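Long-range contact in ribosomal protein S2-related protein (Deinococcus radiodurans, PDB 2JH3), which binds a [4Fe-4S] cluster and resembles chelatases in fold, so it may act as a sirohydrochlorin ferrochelatase: residues V406-V417 and L457-V465. Residues are numbered along the deposited sequence; the frame is centred on the assembly and turned at random.
Sequences VQRATPDQVDTV and LLAAVRDEV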
loop_
_atom_site.group_PDB
_atom_site.type_symbol
_atom_site.label_atom_id
_atom_site.label_comp_id
_atom_site.label_asym_id
_atom_site.label_seq_id
_atom_site.Cartn_x
_atom_site.Cartn_y
_atom_site.Cartn_z
ATOM N N VAL A 406 -0.316 21.794 -10.638
ATOM C CA VAL A 406 -1.502 21.317 -9.872
ATOM C C VAL A 406 -2.702 22.249 -9.984
ATOM O O VAL A 406 -3.842 21.826 -9.829
ATOM C CB VAL A 406 -1.188 21.044 -8.334
ATOM C CG1 VAL A 406 -0.187 19.922 -8.203
ATOM C CG2 VAL A 406 -0.732 22.252 -7.620
ATOM N N GLN A 407 -2.422 23.529 -10.252
ATOM C CA GLN A 407 -3.432 24.555 -10.463
ATOM C C GLN A 407 -4.416 24.312 -11.651
ATOM O O GLN A 407 -5.441 24.971 -11.748
ATOM C CB GLN A 407 -2.768 25.922 -10.628
ATOM C CG GLN A 407 -2.189 26.507 -9.345
ATOM C CD GLN A 407 -1.067 27.560 -9.561
ATOM O OE1 GLN A 407 -1.070 28.287 -10.560
ATOM N NE2 GLN A 407 -0.129 27.650 -8.612
ATOM N N ARG A 408 -4.092 23.376 -12.507
ATOM C CA ARG A 408 -4.864 23.068 -13.683
ATOM C C ARG A 408 -5.797 21.897 -13.452
ATOM O O ARG A 408 -6.675 21.658 -14.266
ATOM C CB ARG A 408 -3.901 22.661 -14.836
ATOM C CG ARG A 408 -2.755 23.602 -15.096
ATOM C CD ARG A 408 -3.112 24.857 -15.902
ATOM N NE ARG A 408 -3.676 25.899 -15.058
ATOM C CZ ARG A 408 -4.943 26.285 -15.112
ATOM N NH1 ARG A 408 -5.786 25.741 -16.011
ATOM N NH2 ARG A 408 -5.371 27.231 -14.275
ATOM N N ALA A 409 -5.569 21.121 -12.378
ATOM C CA ALA A 409 -6.401 19.961 -12.092
ATOM C C ALA A 409 -7.847 20.373 -11.821
ATOM O O ALA A 409 -8.095 21.308 -11.062
ATOM C CB ALA A 409 -5.830 19.172 -10.889
ATOM N N THR A 410 -8.790 19.668 -12.444
ATOM C CA THR A 410 -10.214 19.911 -12.186
ATOM C C THR A 410 -10.643 19.316 -10.866
ATOM O O THR A 410 -9.953 18.435 -10.355
ATOM C CB THR A 410 -11.090 19.252 -13.236
ATOM O OG1 THR A 410 -10.701 17.879 -13.382
ATOM C CG2 THR A 410 -10.911 19.976 -14.557
ATOM N N PRO A 411 -11.771 19.808 -10.291
ATOM C CA PRO A 411 -12.275 19.084 -9.106
ATOM C C PRO A 411 -12.323 17.580 -9.222
ATOM O O PRO A 411 -11.919 16.907 -8.273
ATOM C CB PRO A 411 -13.674 19.690 -8.890
ATOM C CG PRO A 411 -13.451 21.168 -9.329
ATOM C CD PRO A 411 -12.570 21.026 -10.563
ATOM N N ASP A 412 -12.769 17.048 -10.354
ATOM C CA ASP A 412 -12.827 15.612 -10.509
ATOM C C ASP A 412 -11.492 14.976 -10.586
ATOM O O ASP A 412 -11.320 13.819 -10.203
ATOM C CB ASP A 412 -13.616 15.177 -11.733
ATOM C CG ASP A 412 -14.217 13.769 -11.550
ATOM O OD1 ASP A 412 -15.020 13.600 -10.596
ATOM O OD2 ASP A 412 -13.873 12.849 -12.330
ATOM N N GLN A 413 -10.540 15.696 -11.152
ATOM C CA GLN A 413 -9.210 15.157 -11.223
ATOM C C GLN A 413 -8.611 15.062 -9.828
ATOM O O GLN A 413 -7.968 14.036 -9.461
ATOM C CB GLN A 413 -8.323 16.032 -12.058
ATOM C CG GLN A 413 -8.416 15.725 -13.554
ATOM C CD GLN A 413 -7.481 16.623 -14.373
ATOM O OE1 GLN A 413 -7.534 17.838 -14.254
ATOM N NE2 GLN A 413 -6.611 16.005 -15.204
ATOM N N VAL A 414 -8.775 16.106 -9.048
ATOM C CA VAL A 414 -8.233 15.978 -7.682
ATOM C C VAL A 414 -8.962 14.926 -6.861
ATOM O O VAL A 414 -8.307 14.223 -6.144
ATOM C CB VAL A 414 -7.780 17.241 -6.955
ATOM C CG1 VAL A 414 -7.774 18.486 -7.797
ATOM C CG2 VAL A 414 -8.341 17.405 -5.532
ATOM N N ASP A 415 -10.296 14.811 -6.994
ATOM C CA ASP A 415 -11.068 13.816 -6.281
ATOM C C ASP A 415 -10.677 12.403 -6.669
ATOM O O ASP A 415 -10.617 11.461 -5.848
ATOM C CB ASP A 415 -12.549 14.045 -6.520
ATOM C CG ASP A 415 -13.107 15.216 -5.763
ATOM O OD1 ASP A 415 -12.457 15.885 -4.914
ATOM O OD2 ASP A 415 -14.284 15.484 -6.012
ATOM N N THR A 416 -10.361 12.209 -7.931
ATOM C CA THR A 416 -9.951 10.930 -8.416
ATOM C C THR A 416 -8.574 10.484 -7.935
ATOM O O THR A 416 -8.355 9.294 -7.566
ATOM C CB THR A 416 -9.986 11.022 -9.971
ATOM O OG1 THR A 416 -11.374 11.163 -10.367
ATOM C CG2 THR A 416 -9.436 9.876 -10.558
ATOM N N VAL A 417 -7.619 11.428 -7.936
ATOM C CA VAL A 417 -6.283 11.147 -7.430
ATOM C C VAL A 417 -6.296 10.980 -5.909
ATOM O O VAL A 417 -5.698 10.057 -5.431
ATOM C CB VAL A 417 -5.282 12.259 -7.846
ATOM C CG1 VAL A 417 -3.860 11.990 -7.298
ATOM C CG2 VAL A 417 -5.254 12.377 -9.365
ATOM N N LEU A 457 0.359 13.887 -2.148
ATOM C CA LEU A 457 -0.825 14.052 -2.962
ATOM C C LEU A 457 -0.636 15.142 -4.025
ATOM O O LEU A 457 -1.069 14.952 -5.169
ATOM C CB LEU A 457 -2.051 14.417 -2.098
ATOM C CG LEU A 457 -3.350 14.773 -2.856
ATOM C CD1 LEU A 457 -3.757 13.588 -3.761
ATOM C CD2 LEU A 457 -4.496 15.043 -1.899
ATOM N N LEU A 458 0.027 16.255 -3.660
ATOM C CA LEU A 458 0.311 17.323 -4.650
ATOM C C LEU A 458 1.155 16.773 -5.803
ATOM O O LEU A 458 0.894 17.039 -6.970
ATOM C CB LEU A 458 1.062 18.479 -4.017
ATOM C CG LEU A 458 0.277 19.302 -3.037
ATOM C CD1 LEU A 458 1.149 20.122 -2.138
ATOM C CD2 LEU A 458 -0.677 20.199 -3.753
ATOM N N ALA A 459 2.185 16.015 -5.497
ATOM C CA ALA A 459 2.991 15.407 -6.594
ATOM C C ALA A 459 2.213 14.404 -7.474
ATOM O O ALA A 459 2.430 14.280 -8.701
ATOM C CB ALA A 459 4.200 14.715 -5.964
ATOM N N ALA A 460 1.313 13.657 -6.854
ATOM C CA ALA A 460 0.463 12.689 -7.612
ATOM C C ALA A 460 -0.511 13.449 -8.543
ATOM O O ALA A 460 -0.778 13.011 -9.697
ATOM C CB ALA A 460 -0.299 11.776 -6.644
ATOM N N VAL A 461 -1.032 14.583 -8.071
ATOM C CA VAL A 461 -1.901 15.374 -8.911
ATOM C C VAL A 461 -1.108 16.022 -10.028
ATOM O O VAL A 461 -1.532 16.036 -11.216
ATOM C CB VAL A 461 -2.675 16.463 -8.119
ATOM C CG1 VAL A 461 -3.411 17.361 -9.096
ATOM C CG2 VAL A 461 -3.660 15.801 -7.203
ATOM N N ARG A 462 0.083 16.526 -9.700
ATOM C CA ARG A 462 0.995 16.993 -10.782
ATOM C C ARG A 462 1.202 15.920 -11.880
ATOM O O ARG A 462 1.008 16.211 -13.041
ATOM C CB ARG A 462 2.338 17.440 -10.220
ATOM C CG ARG A 462 3.361 17.967 -11.305
ATOM C CD ARG A 462 4.758 17.968 -10.689
ATOM N NE ARG A 462 4.988 16.604 -10.287
ATOM C CZ ARG A 462 5.835 16.166 -9.371
ATOM N NH1 ARG A 462 6.618 16.993 -8.745
ATOM N NH2 ARG A 462 5.876 14.867 -9.087
ATOM N N ASP A 463 1.510 14.677 -11.529
ATOM C CA ASP A 463 1.700 13.636 -12.529
ATOM C C ASP A 463 0.450 13.353 -13.323
ATOM O O ASP A 463 0.519 13.149 -14.526
ATOM C CB ASP A 463 2.128 12.343 -11.880
ATOM C CG ASP A 463 3.408 12.490 -11.122
ATOM O OD1 ASP A 463 4.191 13.424 -11.426
ATOM O OD2 ASP A 463 3.628 11.670 -10.200
ATOM N N GLU A 464 -0.700 13.396 -12.678
ATOM C CA GLU A 464 -1.948 13.166 -13.389
ATOM C C GLU A 464 -2.223 14.227 -14.448
ATOM O O GLU A 464 -2.491 13.905 -15.596
ATOM C CB GLU A 464 -3.086 13.084 -12.399
ATOM C CG GLU A 464 -4.476 12.799 -12.990
ATOM C CD GLU A 464 -4.589 11.434 -13.689
ATOM O OE1 GLU A 464 -3.770 10.498 -13.427
ATOM O OE2 GLU A 464 -5.515 11.334 -14.534
ATOM N N VAL A 465 -2.190 15.485 -14.060
ATOM C CA VAL A 465 -2.314 16.584 -15.008
ATOM C C VAL A 465 -1.272 16.376 -16.172
ATOM O O VAL A 465 -1.638 16.418 -17.354
ATOM C CB VAL A 465 -2.146 17.951 -14.287
ATOM C CG1 VAL A 465 -2.178 19.095 -15.286
ATOM C CG2 VAL A 465 -3.237 18.161 -13.239
#
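V417 of helix 411-422 packs as a knob into a hole on helix 455-467 formed by L457, A460, V461 and E464. V417 CG1 lies anti to the backbone N (chi1 179°) and reaches A460 CB at 3.6 Å, with L457 CD1 also beside it. V417 CG2 is 3.7 Å from E464 CG in the aliphatic part of that side chain, and the two side chains run past each other, pointing opposite ways.

V461 is shared between two apolar groups. V461 CG2 is 3.8 Å from V417 CG1. V461 CG1 meets A409 CB at 3.5 Å. A409 CB also touches V465 CG2 at 3.6 Å. V406 lies against the backbone of the second helix, with CG1 3.3 Å from L458 O.

The capping bonds and the salt bridge each lie within one segment. T410 and Q413 form a capping box at the start of helix 411-422. Q413 N donates to T410 OG1, and T410 N donates to a lone pair of Q413 OE1 at 2.9 Å. This ties down the Q413 amide beside V465. R462 NH2 makes a salt bridge to D463 OD1.

The two segments' helix axes cross at 124°, 9.8 Å apart at their closest. Both helices belong to the iron-sulfur domain, and L457 touches the cluster, near its ligands C422 and C454. Helix 392-398 packs on V406, V414 and L458.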